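Local coordinates for hypothetical protein Rv2991 (PDB 1RFE) that is of unknown function but probably binds the deazaflavin coenzyme F420 and may act as an oxidoreductase on CH-CH groups, at residues G25-I30 with P68-L73; D47-L52 with R135-R140; D17-S22 with M41-I46. One frame throughout, in Å; residues are numbered along the deposited sequence.

How the interactions relate
The three contacts meet in one curled antiparallel sheet, and hydrophobic side chains join them in a common core. Interactions 1 and 2 have centres about 11 Å apart. Leu27 CD2 lies 3.7 Å from Leu52 CD1, and the Phe72 ring of interaction 1 packs on Ile50, Leu52 and Ile136 of interaction 2. Interactions 2 and 3, with centres about 10 Å apart, lie on strands 49-55 and 36-46, which are neighbours in the sheet; Trp51 O is 2.8 Å from Ala44 N, a probable hydrogen bond. Interaction 3 reaches interaction 1, about 15 Å away between centres, through Gly25 O and Met41 N, 2.9 Å apart. No ligand marks a site among the three contacts.

Interaction 1: residues G25-I30 with P68-L73; sequences GTLATI and PRVSFL
The Phe72 ring puts its edge to Leu27, with Leu27 CB in the ring plane and 3.8 Å from Phe72 CD1. Gly25 CA approaches the same ring obliquely, 3.8 Å from Phe72 CZ. Phe72 CG stands anti to the backbone N (chi1 -167°), which carries the ring alongside strand 25-30. The second flat group is the Arg69 guanidinium. Ile30 CD1 covers one of its faces and lies 3.5 Å from Arg69 NH2. That NH2 also forms a salt bridge with Asp67.

The backbones pair antiparallel. Thr26 and Leu73 form one hydrogen-bonded pair, Ala28 and Ser71 the next. Leu27 and Phe72 form the non-hydrogen-bonded pair between them. The bond from Ala28 N to Ser71 O is 2.8 Å long and nearly straight, at 173°. Past the direct bonds, one water accepts from Ile30 N and donates to Arg69 O. Another joins Thr26 OG1 to Leu73 O. On the face with Phe72, Leu27 CD1 lies 3.9 Å from Val70 CG1.

Strand 25-30 pairs on its other side with strand 36-46. Strand 69-76 likewise pairs with strand 84-95. Leu64 of helix 59-66 packs on Thr29 and Val70, and Asn63 takes the Thr29 hydroxyl. Further along the same face, Leu27 and Phe72 pack on Leu52 of strand 49-55.

Interaction 2: residues D47-L52 with R135-R140; sequences DGEIWL and RIVARR
Arg135 lays its aliphatic chain over the Trp51 indole while its guanidinium turns to Glu49. Arg135 CB sits 3.6 Å from the centroid of the six-membered ring and only 7° off the ring normal, a CH-pi contact over the face. Arg135 CG is anti to the backbone N, and the chain runs extended to NE. This path takes CD past the ring, 3.6 Å from Trp51 CZ2.

At its polar end, Arg135 NE donates to Glu49 OE1 in a salt bridge of 3.1 Å. The carboxylate oxygen is met on its syn side, close to the guanidinium plane. The two flat groups are turned 66° apart, so this is a single-bond grip. Val137 CG2 covers one guanidinium face. A second carboxylate, Glu93, holds Arg135 NH1. The two acids would probably stabilise the positive charge.

On the buried side, Ile136 CD1 touches two residues of the other strand. It lies 3.7 Å from Leu52 CD1 and 3.8 Å from Ile50 CG2. Phe72 also packs on this group.

Ile136 N gives a 2.8 Å hydrogen bond to Ile50 O. Beyond it the strands diverge: a water accepts from Ile50 N and donates to Ile136 O at 2.6 Å. The short axes make an angle of 144°, consistent with strong twist.

Trp51 and Arg135 form an antiparallel non-hydrogen-bonded pair. Strands 49-55 and 131-138 are paired in a curled antiparallel sheet, consistent with the split-barrel fold of the FMN-binding clan that includes pyridoxamine 5'-phosphate oxidases.

Interaction 3: residues D17-S22 with M41-I46; sequences DFVNSS and MWYAVI
Tyr43 and Val45 meet the C-terminal end of helix 12-21, where the helix packs against strand 36-46 of a sheet consistent with the split-barrel fold of this family.

The polar link is a single hydrogen bond. Tyr43 OH donates to Val19 O at 2.7 Å. It arrives in the carbonyl plane, on a lone pair, with a C=O...O angle of 131°. Val19 O lies near the plane of the phenol ring, at its edge. Tyr43 CG sits between the backbone N and the carbonyl carbon (chi1 60°), and the ring extends from there toward the helix end. Ser22 CB lies beside the hydroxyl, 3.3 Å from Tyr43 OH.

The apolar part centres on Val19. Its CG1 reaches two residues of 41-46. It lies 3.9 Å from Val45 CG2 and 4.0 Å from Tyr43 CE1. The Val19 and Val45 side chains meet at an angle to one another. Val19 also packs on Leu74 and Phe88, which ties the helix to other strands of the sheet.

A cationic partner completes the junction. Arg111 of helix 98-112 makes a cation-pi contact with Tyr43. It also hydrogen-bonds to Tyr43 O and Ser22 O, so one side chain joins both segments.

At the helix end, Ser21 and Ser22 fold back on the preceding turn. Ser21 OG donates to Asp17 O at 2.7 Å, which also takes Ser21 N from the opposite face of its plane. Ser22 OG does the same at Phe18 O, 2.8 Å away, and sits 3.5 Å above the plane of the Phe18 ring, over its centre.

Interaction 1: residues G25-I30 with P68-L73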
loop_
_atom_site.group_PDB
_atom_site.type_symbol
_atom_site.label_atom_id
_atom_site.label_comp_id
_atom_site.label_asym_id
_atom_site.label_seq_id
_atom_site.Cartn_x
_atom_site.Cartn_y
_atom_site.Cartn_z
ATOM N N GLY A 25 2.645 -4.070 0.048
ATOM C CA GLY A 25 1.481 -4.350 0.842
ATOM C C GLY A 25 0.554 -5.327 0.140
ATOM O O GLY A 25 0.805 -5.731 -0.956
ATOM N N THR A 26 -0.510 -5.690 0.838
ATOM C CA THR A 26 -1.600 -6.508 0.341
ATOM C C THR A 26 -2.869 -5.693 0.149
ATOM O O THR A 26 -3.383 -5.101 1.083
ATOM C CB THR A 26 -1.887 -7.640 1.343
ATOM O OG1 THR A 26 -0.704 -8.449 1.518
ATOM C CG2 THR A 26 -2.925 -8.617 0.790
ATOM N N LEU A 27 -3.369 -5.693 -1.100
ATOM C CA LEU A 27 -4.589 -5.043 -1.446
ATOM C C LEU A 27 -5.685 -6.091 -1.464
ATOM O O LEU A 27 -5.460 -7.194 -1.911
ATOM C CB LEU A 27 -4.463 -4.410 -2.840
ATOM C CG LEU A 27 -5.734 -3.788 -3.442
ATOM C CD1 LEU A 27 -6.048 -2.483 -2.773
ATOM C CD2 LEU A 27 -5.560 -3.638 -4.906
ATOM N N ALA A 28 -6.843 -5.752 -0.905
ATOM C CA ALA A 28 -8.056 -6.537 -1.092
ATOM C C ALA A 28 -9.090 -5.680 -1.819
ATOM O O ALA A 28 -9.444 -4.620 -1.339
ATOM C CB ALA A 28 -8.645 -6.977 0.245
ATOM N N THR A 29 -9.620 -6.185 -2.912
ATOM C CA THR A 29 -10.856 -5.645 -3.507
ATOM C C THR A 29 -11.972 -6.684 -3.381
ATOM O O THR A 29 -11.768 -7.844 -2.932
ATOM C CB THR A 29 -10.646 -5.285 -5.026
ATOM O OG1 THR A 29 -10.224 -6.452 -5.761
ATOM C CG2 THR A 29 -9.506 -4.341 -5.254
ATOM N N ILE A 30 -13.167 -6.303 -3.769
ATOM C CA ILE A 30 -14.304 -7.151 -3.541
ATOM C C ILE A 30 -14.685 -7.791 -4.875
ATOM O O ILE A 30 -14.981 -7.097 -5.802
ATOM C CB ILE A 30 -15.469 -6.337 -2.985
ATOM C CG1 ILE A 30 -15.053 -5.759 -1.659
ATOM C CG2 ILE A 30 -16.762 -7.240 -2.829
ATOM C CD1 ILE A 30 -16.100 -4.927 -1.007
ATOM N N PRO A 68 -16.179 0.409 -5.006
ATOM C CA PRO A 68 -14.929 1.136 -4.736
ATOM C C PRO A 68 -14.245 0.756 -3.434
ATOM O O PRO A 68 -13.196 1.287 -3.175
ATOM C CB PRO A 68 -15.389 2.605 -4.611
ATOM C CG PRO A 68 -16.809 2.607 -5.042
ATOM C CD PRO A 68 -17.346 1.266 -4.770
ATOM N N ARG A 69 -14.861 -0.084 -2.612
ATOM C CA ARG A 69 -14.355 -0.405 -1.287
ATOM C C ARG A 69 -13.071 -1.252 -1.403
ATOM O O ARG A 69 -12.995 -2.194 -2.188
ATOM C CB ARG A 69 -15.439 -1.109 -0.460
ATOM C CG ARG A 69 -16.571 -0.133 0.037
ATOM C CD ARG A 69 -17.638 -0.804 0.825
ATOM N NE ARG A 69 -18.198 -1.935 0.062
ATOM C CZ ARG A 69 -18.885 -2.941 0.585
ATOM N NH1 ARG A 69 -19.129 -3.002 1.874
ATOM N NH2 ARG A 69 -19.328 -3.905 -0.199
ATOM N N VAL A 70 -12.053 -0.823 -0.671
ATOM C CA VAL A 70 -10.745 -1.456 -0.651
ATOM C C VAL A 70 -10.211 -1.575 0.751
ATOM O O VAL A 70 -10.578 -0.780 1.656
ATOM C CB VAL A 70 -9.636 -0.665 -1.404
ATOM C CG1 VAL A 70 -9.631 -1.001 -2.770
ATOM C CG2 VAL A 70 -9.715 0.869 -1.186
ATOM N N SER A 71 -9.338 -2.563 0.938
ATOM C CA SER A 71 -8.482 -2.623 2.118
ATOM C C SER A 71 -7.046 -2.785 1.690
ATOM O O SER A 71 -6.752 -3.413 0.641
ATOM C CB SER A 71 -8.857 -3.802 3.012
ATOM O OG SER A 71 -10.205 -3.686 3.389
ATOM N N PHE A 72 -6.133 -2.231 2.483
ATOM C CA PHE A 72 -4.705 -2.338 2.130
ATOM C C PHE A 72 -3.930 -2.491 3.407
ATOM O O PHE A 72 -4.139 -1.725 4.340
ATOM C CB PHE A 72 -4.275 -1.113 1.321
ATOM C CG PHE A 72 -2.942 -1.248 0.636
ATOM C CD1 PHE A 72 -2.827 -1.923 -0.551
ATOM C CD2 PHE A 72 -1.803 -0.675 1.188
ATOM C CE1 PHE A 72 -1.587 -2.029 -1.168
ATOM C CE2 PHE A 72 -0.586 -0.764 0.573
ATOM C CZ PHE A 72 -0.477 -1.446 -0.616
ATOM N N LEU A 73 -3.017 -3.471 3.442
ATOM C CA LEU A 73 -2.279 -3.819 4.648
ATOM C C LEU A 73 -0.760 -3.847 4.399
ATOM O O LEU A 73 -0.286 -4.480 3.468
ATOM C CB LEU A 73 -2.743 -5.189 5.191
ATOM C CG LEU A 73 -2.157 -5.664 6.561
ATOM C CD1 LEU A 73 -3.079 -6.598 7.339
ATOM C CD2 LEU A 73 -0.834 -6.424 6.398
HETATM O O HOH W 1 0.757 -7.468 3.789
HETATM O O HOH W 2 -13.560 -3.693 -4.260
#

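Interaction 2: residues D47-L52 with R135-R140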
loop_
_atom_site.group_PDB
_atom_site.type_symbol
_atom_site.label_atom_id
_atom_site.label_comp_id
_atom_site.label_asym_id
_atom_site.label_seq_id
_atom_site.Cartn_x
_atom_site.Cartn_y
_atom_site.Cartn_z
ATOM N N ASP A 47 1.674 12.941 -2.192
ATOM C CA ASP A 47 1.021 13.851 -1.240
ATOM C C ASP A 47 0.419 13.105 -0.048
ATOM O O ASP A 47 -0.726 13.366 0.357
ATOM C CB ASP A 47 -0.093 14.684 -1.933
ATOM C CG ASP A 47 0.451 15.598 -3.018
ATOM O OD1 ASP A 47 1.572 16.152 -2.809
ATOM O OD2 ASP A 47 -0.163 15.806 -4.112
ATOM N N GLY A 48 1.188 12.161 0.470
ATOM C CA GLY A 48 0.794 11.369 1.610
ATOM C C GLY A 48 -0.048 10.133 1.340
ATOM O O GLY A 48 -0.350 9.387 2.278
ATOM N N GLU A 49 -0.470 9.914 0.106
ATOM C CA GLU A 49 -1.477 8.882 -0.175
ATOM C C GLU A 49 -0.898 7.784 -1.032
ATOM O O GLU A 49 -0.088 8.062 -1.912
ATOM C CB GLU A 49 -2.677 9.464 -0.943
ATOM C CG GLU A 49 -3.550 10.453 -0.160
ATOM C CD GLU A 49 -4.787 10.846 -0.967
ATOM O OE1 GLU A 49 -4.614 11.373 -2.105
ATOM O OE2 GLU A 49 -5.913 10.611 -0.455
ATOM N N ILE A 50 -1.339 6.558 -0.776
ATOM C CA ILE A 50 -0.969 5.397 -1.549
ATOM C C ILE A 50 -1.774 5.354 -2.847
ATOM O O ILE A 50 -2.994 5.536 -2.829
ATOM C CB ILE A 50 -1.201 4.048 -0.738
ATOM C CG1 ILE A 50 -0.233 3.993 0.440
ATOM C CG2 ILE A 50 -1.043 2.792 -1.660
ATOM C CD1 ILE A 50 -0.562 2.991 1.512
ATOM N N TRP A 51 -1.033 5.152 -3.946
ATOM C CA TRP A 51 -1.570 4.913 -5.274
ATOM C C TRP A 51 -0.994 3.652 -5.859
ATOM O O TRP A 51 0.190 3.354 -5.677
ATOM C CB TRP A 51 -1.193 6.024 -6.250
ATOM C CG TRP A 51 -1.818 7.383 -6.048
ATOM C CD1 TRP A 51 -1.643 8.180 -5.004
ATOM C CD2 TRP A 51 -2.711 8.068 -6.937
ATOM N NE1 TRP A 51 -2.368 9.326 -5.146
ATOM C CE2 TRP A 51 -2.982 9.314 -6.363
ATOM C CE3 TRP A 51 -3.266 7.768 -8.195
ATOM C CZ2 TRP A 51 -3.808 10.274 -6.978
ATOM C CZ3 TRP A 51 -4.068 8.720 -8.819
ATOM C CH2 TRP A 51 -4.345 9.951 -8.208
ATOM N N LEU A 52 -1.830 2.984 -6.648
ATOM C CA LEU A 52 -1.476 1.799 -7.350
ATOM C C LEU A 52 -1.597 2.050 -8.838
ATOM O O LEU A 52 -2.230 3.025 -9.264
ATOM C CB LEU A 52 -2.363 0.617 -6.925
ATOM C CG LEU A 52 -2.484 0.425 -5.405
ATOM C CD1 LEU A 52 -3.506 -0.626 -5.082
ATOM C CD2 LEU A 52 -1.155 0.108 -4.680
ATOM N N ARG A 135 -6.039 5.514 -6.548
ATOM C CA ARG A 135 -5.780 6.251 -5.353
ATOM C C ARG A 135 -6.539 5.634 -4.179
ATOM O O ARG A 135 -7.733 5.527 -4.215
ATOM C CB ARG A 135 -6.187 7.706 -5.581
ATOM C CG ARG A 135 -6.113 8.675 -4.409
ATOM C CD ARG A 135 -6.729 10.042 -4.849
ATOM N NE ARG A 135 -7.207 10.925 -3.807
ATOM C CZ ARG A 135 -8.502 11.180 -3.490
ATOM N NH1 ARG A 135 -9.565 10.641 -4.120
ATOM N NH2 ARG A 135 -8.732 12.040 -2.509
ATOM N N ILE A 136 -5.805 5.257 -3.139
ATOM C CA ILE A 136 -6.375 4.706 -1.913
ATOM C C ILE A 136 -6.662 5.820 -0.910
ATOM O O ILE A 136 -5.766 6.560 -0.439
ATOM C CB ILE A 136 -5.471 3.621 -1.354
ATOM C CG1 ILE A 136 -5.367 2.540 -2.448
ATOM C CG2 ILE A 136 -6.031 3.087 0.007
ATOM C CD1 ILE A 136 -4.552 1.352 -2.135
ATOM N N VAL A 137 -7.938 5.954 -0.598
ATOM C CA VAL A 137 -8.362 6.917 0.408
ATOM C C VAL A 137 -8.861 6.192 1.643
ATOM O O VAL A 137 -9.849 5.476 1.584
ATOM C CB VAL A 137 -9.478 7.790 -0.108
ATOM C CG1 VAL A 137 -9.805 8.860 0.972
ATOM C CG2 VAL A 137 -9.066 8.427 -1.396
ATOM N N ALA A 138 -8.166 6.367 2.757
ATOM C CA ALA A 138 -8.481 5.628 3.941
ATOM C C ALA A 138 -9.608 6.366 4.707
ATOM O O ALA A 138 -9.608 7.589 4.809
ATOM C CB ALA A 138 -7.258 5.524 4.790
ATOM N N ARG A 139 -10.548 5.605 5.241
ATOM C CA ARG A 139 -11.523 6.129 6.185
ATOM C C ARG A 139 -11.320 5.562 7.571
ATOM O O ARG A 139 -11.780 6.140 8.512
ATOM C CB ARG A 139 -12.928 5.790 5.769
ATOM C CG ARG A 139 -13.125 5.798 4.296
ATOM C CD ARG A 139 -14.113 6.717 3.791
ATOM N NE ARG A 139 -13.347 7.892 3.309
ATOM C CZ ARG A 139 -13.815 8.686 2.353
ATOM N NH1 ARG A 139 -14.997 8.420 1.820
ATOM N NH2 ARG A 139 -13.136 9.738 1.928
ATOM N N ARG A 140 -10.697 4.389 7.655
ATOM C CA ARG A 140 -10.395 3.727 8.909
ATOM C C ARG A 140 -8.976 3.196 8.822
ATOM O O ARG A 140 -8.561 2.556 7.839
ATOM C CB ARG A 140 -11.362 2.616 9.192
ATOM C CG ARG A 140 -11.089 1.851 10.487
ATOM C CD ARG A 140 -12.275 0.945 10.990
ATOM N NE ARG A 140 -11.903 0.004 12.075
ATOM C CZ ARG A 140 -11.113 -1.082 11.933
ATOM N NH1 ARG A 140 -10.547 -1.386 10.766
ATOM N NH2 ARG A 140 -10.887 -1.883 12.974
HETATM O O HOH W 3 -3.612 6.090 0.964
#

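Interaction 3: residues D17-S22 with M41-I46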
loop_
_atom_site.group_PDB
_atom_site.type_symbol
_atom_site.label_atom_id
_atom_site.label_comp_id
_atom_site.label_asym_id
_atom_site.label_seq_id
_atom_site.Cartn_x
_atom_site.Cartn_y
_atom_site.Cartn_z
ATOM N N ASP A 17 6.124 7.593 7.729
ATOM C CA ASP A 17 7.447 7.001 7.543
ATOM C C ASP A 17 7.377 5.555 7.141
ATOM O O ASP A 17 8.117 5.129 6.275
ATOM C CB ASP A 17 8.337 7.134 8.824
ATOM C CG ASP A 17 8.727 8.585 9.135
ATOM O OD1 ASP A 17 8.310 9.509 8.368
ATOM O OD2 ASP A 17 9.457 8.922 10.131
ATOM N N PHE A 18 6.457 4.810 7.738
ATOM C CA PHE A 18 6.323 3.382 7.475
ATOM C C PHE A 18 5.793 3.139 6.031
ATOM O O PHE A 18 6.285 2.270 5.325
ATOM C CB PHE A 18 5.423 2.706 8.545
ATOM C CG PHE A 18 5.337 1.220 8.421
ATOM C CD1 PHE A 18 6.445 0.425 8.704
ATOM C CD2 PHE A 18 4.130 0.596 8.030
ATOM C CE1 PHE A 18 6.377 -0.975 8.606
ATOM C CE2 PHE A 18 4.056 -0.767 7.909
ATOM C CZ PHE A 18 5.186 -1.580 8.196
ATOM N N VAL A 19 4.820 3.926 5.603
ATOM C CA VAL A 19 4.288 3.842 4.226
ATOM C C VAL A 19 5.394 4.189 3.197
ATOM O O VAL A 19 5.494 3.542 2.169
ATOM C CB VAL A 19 3.083 4.760 4.037
ATOM C CG1 VAL A 19 2.793 5.010 2.568
ATOM C CG2 VAL A 19 1.794 4.189 4.717
ATOM N N ASN A 20 6.200 5.224 3.469
ATOM C CA ASN A 20 7.326 5.582 2.609
ATOM C C ASN A 20 8.436 4.566 2.621
ATOM O O ASN A 20 9.056 4.323 1.585
ATOM C CB ASN A 20 7.886 6.969 2.979
ATOM C CG ASN A 20 7.052 8.087 2.421
ATOM O OD1 ASN A 20 6.639 9.022 3.148
ATOM N ND2 ASN A 20 6.799 8.020 1.128
ATOM N N SER A 21 8.670 3.934 3.768
ATOM C CA SER A 21 9.730 2.949 3.889
ATOM C C SER A 21 9.433 1.556 3.374
ATOM O O SER A 21 10.338 0.897 2.870
ATOM C CB SER A 21 10.142 2.808 5.347
ATOM O OG SER A 21 10.577 4.074 5.702
ATOM N N SER A 22 8.192 1.116 3.485
ATOM C CA SER A 22 7.796 -0.213 3.004
ATOM C C SER A 22 7.803 -0.312 1.479
ATOM O O SER A 22 7.774 0.718 0.753
ATOM C CB SER A 22 6.430 -0.573 3.582
ATOM O OG SER A 22 6.438 -0.491 5.006
HETATM N N MSE A 41 1.154 -5.942 -3.830
HETATM C CA MSE A 41 1.325 -4.789 -4.709
HETATM C C MSE A 41 2.561 -3.959 -4.250
HETATM O O MSE A 41 2.691 -3.672 -3.088
HETATM C CB MSE A 41 0.074 -3.861 -4.628
HETATM C CG MSE A 41 -1.262 -4.433 -5.228
HETATM SE SE MSE A 41 -0.990 -4.868 -7.062
HETATM C CE MSE A 41 -1.178 -3.112 -7.767
ATOM N N TRP A 42 3.413 -3.564 -5.197
ATOM C CA TRP A 42 4.243 -2.375 -5.048
ATOM C C TRP A 42 3.384 -1.157 -5.254
ATOM O O TRP A 42 2.286 -1.243 -5.785
ATOM C CB TRP A 42 5.364 -2.336 -6.044
ATOM C CG TRP A 42 6.445 -3.329 -5.771
ATOM C CD1 TRP A 42 6.555 -4.168 -4.703
ATOM C CD2 TRP A 42 7.588 -3.566 -6.582
ATOM N NE1 TRP A 42 7.701 -4.926 -4.809
ATOM C CE2 TRP A 42 8.359 -4.564 -5.952
ATOM C CE3 TRP A 42 8.062 -3.012 -7.776
ATOM C CZ2 TRP A 42 9.566 -5.043 -6.493
ATOM C CZ3 TRP A 42 9.283 -3.489 -8.321
ATOM C CH2 TRP A 42 10.000 -4.488 -7.683
ATOM N N TYR A 43 3.871 -0.014 -4.813
ATOM C CA TYR A 43 3.029 1.166 -4.847
ATOM C C TYR A 43 3.766 2.452 -4.960
ATOM O O TYR A 43 5.013 2.543 -4.721
ATOM C CB TYR A 43 2.058 1.174 -3.650
ATOM C CG TYR A 43 2.706 1.183 -2.310
ATOM C CD1 TYR A 43 2.963 2.387 -1.639
ATOM C CD2 TYR A 43 3.068 -0.010 -1.694
ATOM C CE1 TYR A 43 3.575 2.378 -0.359
ATOM C CE2 TYR A 43 3.665 -0.008 -0.407
ATOM C CZ TYR A 43 3.910 1.178 0.242
ATOM O OH TYR A 43 4.509 1.145 1.493
ATOM N N ALA A 44 2.981 3.454 -5.340
ATOM C CA ALA A 44 3.393 4.840 -5.321
ATOM C C ALA A 44 2.885 5.553 -4.084
ATOM O O ALA A 44 1.889 5.132 -3.457
ATOM C CB ALA A 44 2.935 5.574 -6.587
ATOM N N VAL A 45 3.588 6.630 -3.729
ATOM C CA VAL A 45 3.174 7.534 -2.652
ATOM C C VAL A 45 3.182 8.974 -3.151
ATOM O O VAL A 45 4.236 9.498 -3.561
ATOM C CB VAL A 45 4.077 7.430 -1.381
ATOM C CG1 VAL A 45 3.463 8.204 -0.256
ATOM C CG2 VAL A 45 4.283 5.937 -0.920
ATOM N N ILE A 46 2.033 9.625 -3.122
ATOM C CA ILE A 46 1.893 10.982 -3.649
ATOM C C ILE A 46 1.067 11.852 -2.688
ATOM O O ILE A 46 -0.068 11.525 -2.388
ATOM C CB ILE A 46 1.189 10.934 -4.991
ATOM C CG1 ILE A 46 1.985 10.067 -5.980
ATOM C CG2 ILE A 46 0.951 12.365 -5.521
ATOM C CD1 ILE A 46 1.203 9.654 -7.134
#